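Local atomic coordinates of ferulic acid decarboxylase 1 (PDB entry 4ZAD), a protein that decarboxylates ferulic, p-coumaric and cinnamic acid to their vinyl derivatives, probably reversibly, using prenylated FMN and manganese. Residues P5-R10 against G246-A251; A88-L93 against A226-S231. All blocks are in the same frame, centred on the assembly; numbering follows the deposited sequence.

Interactions 1 and 2 are adjoining contacts of one packing region, with centres about 8 Å apart, and along the chain interaction 2 is nested within the loop that interaction 1 closes. Two packing points join them: Ala6 CB lies 3.5 Å from Gly92 N, and Leu247 CD1 lies 3.6 Å from Val229 CG2, where helix 240-247 meets helix 224-230, the one before it in the chain. Interaction 2 is the contact nearer the cofactor, since the end of its 226-231 segment enters the prenylated flavin pocket. Interaction 1 is set farther back, the side chain of Leu7 being about 8 Å from that of Trp175, which binds the cofactor.

Interaction 1: P5-R10 against G246-A251; sequences PALKFR and GLCNQA
The forked end of Leu7 packs on the side chains of Cys248 and Gln250, CD1 chiefly on the first and CD2 chiefly on the second. CD1 of Leu7 comes within 3.5 Å of Cys248 SG, and Cys248 CB lies behind the sulfur, still close to both methyls. The second branch meets a flat polar group: Leu7 CD2 is 3.5 Å from Gln250 CD, 3.6 Å from Gln250 OE1 and 3.7 Å from Gln250 NE2. These near-equal distances place the methyl over the flat of the amide, not at its rim. Ala6 adds a looser contact, with its CB 4.2 Å from Cys248 SG, so the sulfur lies against two successive residues of the N-terminal segment.

Torsions account for the reach of both partners. Cys248 SG is anti to its own carbonyl carbon (chi1 -51°), while Gln250 has CG opposite the backbone N (chi1 -179°) and runs out extended, carrying its amide to Leu7. Leu7 itself has both torsions far from staggered, so the exact setting of its fork deserves some caution at this resolution.

Next outward is the backbone turn that presents Cys248 and Gln250. Asn249 takes a positive phi in a Schellman motif that ends helix 240-247, and its N bonds back to Gly246 O at 2.7 Å. On the other segment Lys8 is the N-cap of helix 9-19. Ala6 is held by backbone hydrogen bonding to Ala225, whose side-chain neighbour is Cys248.

This is plain packing, with 184 Å² buried, of the residues leading into helix 9-19 against the turn that ends helix 240-247, beside helix 224-230. Farther along, Phe9 packs on strand 317-319 and Arg10 forms a salt bridge with Glu269, while Leu247 faces helix 99-108.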
loop_
_atom_site.group_PDB
_atom_site.type_symbol
_atom_site.label_atom_id
_atom_site.label_comp_id
_atom_site.label_asym_id
_atom_site.label_seq_id
_atom_site.Cartn_x
_atom_site.Cartn_y
_atom_site.Cartn_z
ATOM N N PRO A 5 -29.730 -1.267 17.744
ATOM C CA PRO A 5 -29.129 -2.075 16.694
ATOM C C PRO A 5 -28.054 -3.070 17.198
ATOM O O PRO A 5 -27.680 -3.987 16.471
ATOM C CB PRO A 5 -28.546 -1.019 15.769
ATOM C CG PRO A 5 -28.144 0.077 16.751
ATOM C CD PRO A 5 -29.155 0.096 17.786
ATOM N N ALA A 6 -27.585 -2.901 18.432
ATOM C CA ALA A 6 -26.667 -3.866 19.036
ATOM C C ALA A 6 -27.387 -5.191 19.286
ATOM O O ALA A 6 -26.830 -6.271 19.114
ATOM C CB ALA A 6 -26.064 -3.321 20.351
ATOM N N LEU A 7 -28.639 -5.103 19.671
ATOM C CA LEU A 7 -29.349 -6.266 20.149
ATOM C C LEU A 7 -30.360 -6.813 19.152
ATOM O O LEU A 7 -30.857 -7.921 19.331
ATOM C CB LEU A 7 -30.054 -5.897 21.460
ATOM C CG LEU A 7 -29.648 -6.482 22.817
ATOM C CD1 LEU A 7 -28.382 -7.369 22.810
ATOM C CD2 LEU A 7 -29.556 -5.345 23.828
ATOM N N LYS A 8 -30.682 -6.048 18.115
ATOM C CA LYS A 8 -31.801 -6.411 17.216
ATOM C C LYS A 8 -31.397 -6.197 15.760
ATOM O O LYS A 8 -31.273 -5.065 15.302
ATOM C CB LYS A 8 -33.094 -5.610 17.545
ATOM C CG LYS A 8 -33.564 -5.643 19.023
ATOM C CD LYS A 8 -34.792 -6.526 19.300
ATOM C CE LYS A 8 -36.045 -5.712 19.659
ATOM N NZ LYS A 8 -37.052 -6.525 20.465
ATOM N N PHE A 9 -31.198 -7.293 15.032
ATOM C CA PHE A 9 -30.761 -7.241 13.631
ATOM C C PHE A 9 -31.586 -6.226 12.831
ATOM O O PHE A 9 -31.058 -5.438 12.045
ATOM C CB PHE A 9 -30.863 -8.644 13.033
ATOM C CG PHE A 9 -30.511 -8.731 11.558
ATOM C CD1 PHE A 9 -29.274 -8.316 11.092
ATOM C CD2 PHE A 9 -31.414 -9.296 10.641
ATOM C CE1 PHE A 9 -28.963 -8.426 9.760
ATOM C CE2 PHE A 9 -31.087 -9.393 9.304
ATOM C CZ PHE A 9 -29.880 -8.953 8.863
ATOM N N ARG A 10 -32.889 -6.249 13.066
ATOM C CA ARG A 10 -33.826 -5.412 12.324
ATOM C C ARG A 10 -33.768 -3.958 12.745
ATOM O O ARG A 10 -34.170 -3.082 12.001
ATOM C CB ARG A 10 -35.241 -5.951 12.457
ATOM C CG ARG A 10 -35.375 -7.350 11.855
ATOM C CD ARG A 10 -36.607 -7.469 10.995
ATOM N NE ARG A 10 -36.644 -8.728 10.263
ATOM C CZ ARG A 10 -37.709 -9.207 9.623
ATOM N NH1 ARG A 10 -38.832 -8.525 9.596
ATOM N NH2 ARG A 10 -37.641 -10.368 8.993
ATOM N N GLY A 246 -22.144 -7.774 28.290
ATOM C CA GLY A 246 -21.474 -6.603 28.811
ATOM C C GLY A 246 -21.475 -5.511 27.751
ATOM O O GLY A 246 -21.861 -4.373 28.003
ATOM N N LEU A 247 -21.055 -5.884 26.551
ATOM C CA LEU A 247 -20.936 -4.950 25.457
ATOM C C LEU A 247 -22.268 -4.221 25.266
ATOM O O LEU A 247 -22.292 -3.021 24.987
ATOM C CB LEU A 247 -20.494 -5.700 24.178
ATOM C CG LEU A 247 -19.021 -6.121 24.141
ATOM C CD1 LEU A 247 -18.753 -7.234 23.141
ATOM C CD2 LEU A 247 -18.183 -4.903 23.830
ATOM N N CYS A 248 -23.369 -4.944 25.444
ATOM C CA CYS A 248 -24.676 -4.340 25.313
ATOM C C CYS A 248 -25.229 -3.755 26.645
ATOM O O CYS A 248 -26.353 -3.262 26.663
ATOM C CB CYS A 248 -25.674 -5.360 24.736
ATOM S SG CYS A 248 -25.138 -6.197 23.233
ATOM N N ASN A 249 -24.440 -3.784 27.726
ATOM C CA ASN A 249 -24.923 -3.439 29.083
ATOM C C ASN A 249 -26.314 -4.047 29.329
ATOM O O ASN A 249 -27.193 -3.419 29.881
ATOM C CB ASN A 249 -24.905 -1.899 29.351
ATOM C CG ASN A 249 -25.058 -1.545 30.890
ATOM O OD1 ASN A 249 -24.290 -2.031 31.757
ATOM N ND2 ASN A 249 -26.063 -0.707 31.213
ATOM N N GLN A 250 -26.484 -5.285 28.892
ATOM C CA GLN A 250 -27.771 -5.931 28.858
ATOM C C GLN A 250 -27.684 -7.399 28.405
ATOM O O GLN A 250 -27.186 -7.682 27.340
ATOM C CB GLN A 250 -28.698 -5.211 27.881
ATOM C CG GLN A 250 -30.054 -5.874 27.868
ATOM C CD GLN A 250 -31.047 -5.195 27.020
ATOM O OE1 GLN A 250 -30.986 -3.981 26.800
ATOM N NE2 GLN A 250 -32.010 -5.978 26.537
ATOM N N ALA A 251 -28.246 -8.300 29.215
ATOM C CA ALA A 251 -28.385 -9.730 28.935
ATOM C C ALA A 251 -28.987 -10.034 27.560
ATOM O O ALA A 251 -30.109 -9.614 27.280
ATOM C CB ALA A 251 -29.293 -10.356 29.985
#

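Interaction 2: A88-L93 against A226-S231; sequences ALHLGL and AILVSS. With K (potassium ion), chain D; 4LU (1-deoxy-5-O-phosphono-1-(3,3,4,5-tetramethyl-9,11-dioxo-2,3,8,9,10,11-hexahydro-7H-quinolino[1,8-fg]pteridin-12-ium-7-y l)-D-ribitol), chain E.
Leu228 swings CG anti to its backbone N (chi1 -167°), while His90 places CG anti to the carbonyl carbon (chi1 -84°), and these choices help bring one leucine methyl into the angle between His90 and Leu91. That methyl, Leu228 CD1, lies 3.6 Å from His90 CB and 3.7 Å from Leu91 CG, the two leucine side chains crossing at about a right angle. Ile227 turns its CG2 branch to the imidazole. It approaches at the ring edge and in its plane, with Ile227 CG2 3.8 Å from His90 CD2.

The ring's rotation is fixed from outside the contact: ND1 hydrogen-bonds to Arg86 O, NE2 has a weak bond to Tyr160 OH, and Phe12 meets the ring edge-to-face. Gly92, with positive phi, is the C-prime residue of the Schellman motif ending helix 85-90.

At the far end of the other segment, the helix delivers backbone carbonyls to a potassium ion, bound by Val229 O at 3.0 Å and Ser230 O at 3.1 Å. The cofactor contributes two oxygens, O2P at 2.8 Å from the potassium and the bridging O5', and Trp175 O, Met232 O and Glu240 OE1 complete the site. One face of helix 224-230 is therefore apolar packing, while its C-terminal end helps seat the prenylated flavin.

Within the fold, helix 99-108 closes over Leu91 and Leu228 through Leu106, helix 9-19 packs on Leu89, and helix 240-247 lies against Ala226.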
loop_
_atom_site.group_PDB
_atom_site.type_symbol
_atom_site.label_atom_id
_atom_site.label_comp_id
_atom_site.label_asym_id
_atom_site.label_seq_id
_atom_site.Cartn_x
_atom_site.Cartn_y
_atom_site.Cartn_z
ATOM N N ALA A 88 -19.313 0.137 13.930
ATOM C CA ALA A 88 -19.750 0.797 15.172
ATOM C C ALA A 88 -21.156 0.402 15.513
ATOM O O ALA A 88 -21.476 0.196 16.667
ATOM C CB ALA A 88 -19.666 2.309 15.043
ATOM N N LEU A 89 -22.004 0.285 14.498
ATOM C CA LEU A 89 -23.423 0.035 14.750
ATOM C C LEU A 89 -23.660 -1.333 15.360
ATOM O O LEU A 89 -24.525 -1.480 16.216
ATOM C CB LEU A 89 -24.274 0.251 13.494
ATOM C CG LEU A 89 -24.452 1.749 13.212
ATOM C CD1 LEU A 89 -25.067 1.926 11.835
ATOM C CD2 LEU A 89 -25.276 2.489 14.301
ATOM N N HIS A 90 -22.856 -2.319 14.977
ATOM C CA HIS A 90 -22.992 -3.668 15.531
ATOM C C HIS A 90 -22.884 -3.625 17.027
ATOM O O HIS A 90 -23.492 -4.421 17.705
ATOM C CB HIS A 90 -21.907 -4.613 14.997
ATOM C CG HIS A 90 -22.237 -5.231 13.675
ATOM N ND1 HIS A 90 -22.274 -4.507 12.509
ATOM C CD2 HIS A 90 -22.499 -6.518 13.335
ATOM C CE1 HIS A 90 -22.561 -5.321 11.505
ATOM N NE2 HIS A 90 -22.712 -6.546 11.980
ATOM N N LEU A 91 -22.094 -2.708 17.546
ATOM C CA LEU A 91 -21.919 -2.609 18.967
ATOM C C LEU A 91 -22.850 -1.556 19.565
ATOM O O LEU A 91 -22.666 -1.159 20.703
ATOM C CB LEU A 91 -20.450 -2.295 19.283
ATOM C CG LEU A 91 -19.483 -3.424 18.911
ATOM C CD1 LEU A 91 -18.078 -2.922 18.724
ATOM C CD2 LEU A 91 -19.555 -4.549 19.950
ATOM N N GLY A 92 -23.854 -1.116 18.814
ATOM C CA GLY A 92 -24.723 -0.016 19.269
ATOM C C GLY A 92 -24.045 1.297 19.685
ATOM O O GLY A 92 -24.498 1.976 20.582
ATOM N N LEU A 93 -22.947 1.641 19.031
ATOM C CA LEU A 93 -22.206 2.854 19.338
ATOM C C LEU A 93 -22.632 3.934 18.368
ATOM O O LEU A 93 -23.339 3.660 17.412
ATOM C CB LEU A 93 -20.704 2.612 19.164
ATOM C CG LEU A 93 -19.985 1.518 19.963
ATOM C CD1 LEU A 93 -18.617 1.333 19.385
ATOM C CD2 LEU A 93 -19.886 1.895 21.437
ATOM N N ALA A 226 -23.789 -9.936 18.855
ATOM C CA ALA A 226 -23.523 -11.381 18.948
ATOM C C ALA A 226 -22.734 -11.894 17.739
ATOM O O ALA A 226 -21.825 -12.719 17.886
ATOM C CB ALA A 226 -24.854 -12.195 19.104
ATOM N N ILE A 227 -23.078 -11.419 16.542
ATOM C CA ILE A 227 -22.383 -11.891 15.354
ATOM C C ILE A 227 -21.003 -11.237 15.315
ATOM O O ILE A 227 -20.054 -11.839 14.876
ATOM C CB ILE A 227 -23.220 -11.684 14.014
ATOM C CG1 ILE A 227 -22.736 -12.640 12.894
ATOM C CG2 ILE A 227 -23.156 -10.209 13.517
ATOM C CD1 ILE A 227 -23.166 -14.077 13.088
ATOM N N LEU A 228 -20.866 -10.010 15.782
ATOM C CA LEU A 228 -19.510 -9.422 15.891
ATOM C C LEU A 228 -18.578 -10.334 16.766
ATOM O O LEU A 228 -17.540 -10.866 16.320
ATOM C CB LEU A 228 -19.597 -7.986 16.445
ATOM C CG LEU A 228 -18.318 -7.119 16.335
ATOM C CD1 LEU A 228 -18.613 -5.617 16.095
ATOM C CD2 LEU A 228 -17.446 -7.309 17.583
ATOM N N VAL A 229 -18.965 -10.539 18.019
ATOM C CA VAL A 229 -18.183 -11.426 18.900
ATOM C C VAL A 229 -18.048 -12.853 18.342
ATOM O O VAL A 229 -17.013 -13.478 18.529
ATOM C CB VAL A 229 -18.726 -11.422 20.338
ATOM C CG1 VAL A 229 -17.945 -12.368 21.227
ATOM C CG2 VAL A 229 -18.640 -9.992 20.880
ATOM N N SER A 230 -19.065 -13.336 17.637
ATOM C CA SER A 230 -18.999 -14.637 17.006
ATOM C C SER A 230 -17.767 -14.671 16.105
ATOM O O SER A 230 -17.129 -15.696 15.913
ATOM C CB SER A 230 -20.278 -14.980 16.187
ATOM O OG SER A 230 -21.380 -15.324 17.014
ATOM N N SER A 231 -17.408 -13.520 15.594
ATOM C CA SER A 231 -16.224 -13.407 14.767
ATOM C C SER A 231 -14.881 -13.100 15.492
ATOM O O SER A 231 -13.823 -13.098 14.858
ATOM C CB SER A 231 -16.526 -12.373 13.701
ATOM O OG SER A 231 -15.410 -12.315 12.817
HETATM K K K D . -15.925 -16.309 18.734
HETATM C C9 4LU E . -15.169 -14.803 9.995
HETATM C C8 4LU E . -16.209 -14.054 9.428
HETATM C C7 4LU E . -16.844 -14.485 8.255
HETATM C C10 4LU E . -14.038 -18.314 10.017
HETATM C C6 4LU E . -16.325 -15.713 7.588
HETATM N N3 4LU E . -13.789 -20.944 9.326
HETATM C C2 4LU E . -13.366 -20.533 10.527
HETATM C C13 4LU E . -18.261 -16.843 6.802
HETATM C C5 4LU E . -16.948 -16.235 6.367
HETATM C C1 4LU E . -15.219 -18.048 6.534
HETATM O O2 4LU E . -12.890 -21.387 11.287
HETATM N N1 4LU E . -13.484 -19.227 10.871
HETATM C C4 4LU E . -14.325 -20.085 8.435
HETATM O O4 4LU E . -14.676 -20.611 7.351
HETATM C C4A 4LU E . -14.459 -18.751 8.742
HETATM N N5 4LU E . -14.732 -17.624 7.665
HETATM C C3 4LU E . -16.274 -17.426 5.877
HETATM C C12 4LU E . -17.222 -15.186 5.295
HETATM C C5A 4LU E . -15.188 -16.437 8.214
HETATM C C7M 4LU E . -17.982 -13.727 7.622
HETATM C C8M 4LU E . -16.633 -12.813 10.168
HETATM C C9A 4LU E . -14.763 -16.055 9.507
HETATM N N10 4LU E . -14.162 -17.012 10.397
HETATM C "C1'" 4LU E . -13.188 -16.589 11.414
HETATM C "C2'" 4LU E . -13.789 -16.879 12.790
HETATM O "O2'" 4LU E . -15.142 -16.382 12.813
HETATM C "C3'" 4LU E . -12.958 -16.276 13.930
HETATM O "O3'" 4LU E . -11.649 -16.882 13.955
HETATM C "C4'" 4LU E . -13.633 -16.458 15.307
HETATM O "O4'" 4LU E . -12.680 -16.190 16.340
HETATM C "C5'" 4LU E . -14.137 -17.897 15.509
HETATM O "O5'" 4LU E . -14.710 -18.124 16.782
HETATM P P 4LU E . -13.969 -18.904 17.949
HETATM O O2P 4LU E . -15.147 -19.012 18.917
HETATM O O3P 4LU E . -12.815 -17.952 18.334
HETATM O O1P 4LU E . -13.480 -20.206 17.352
#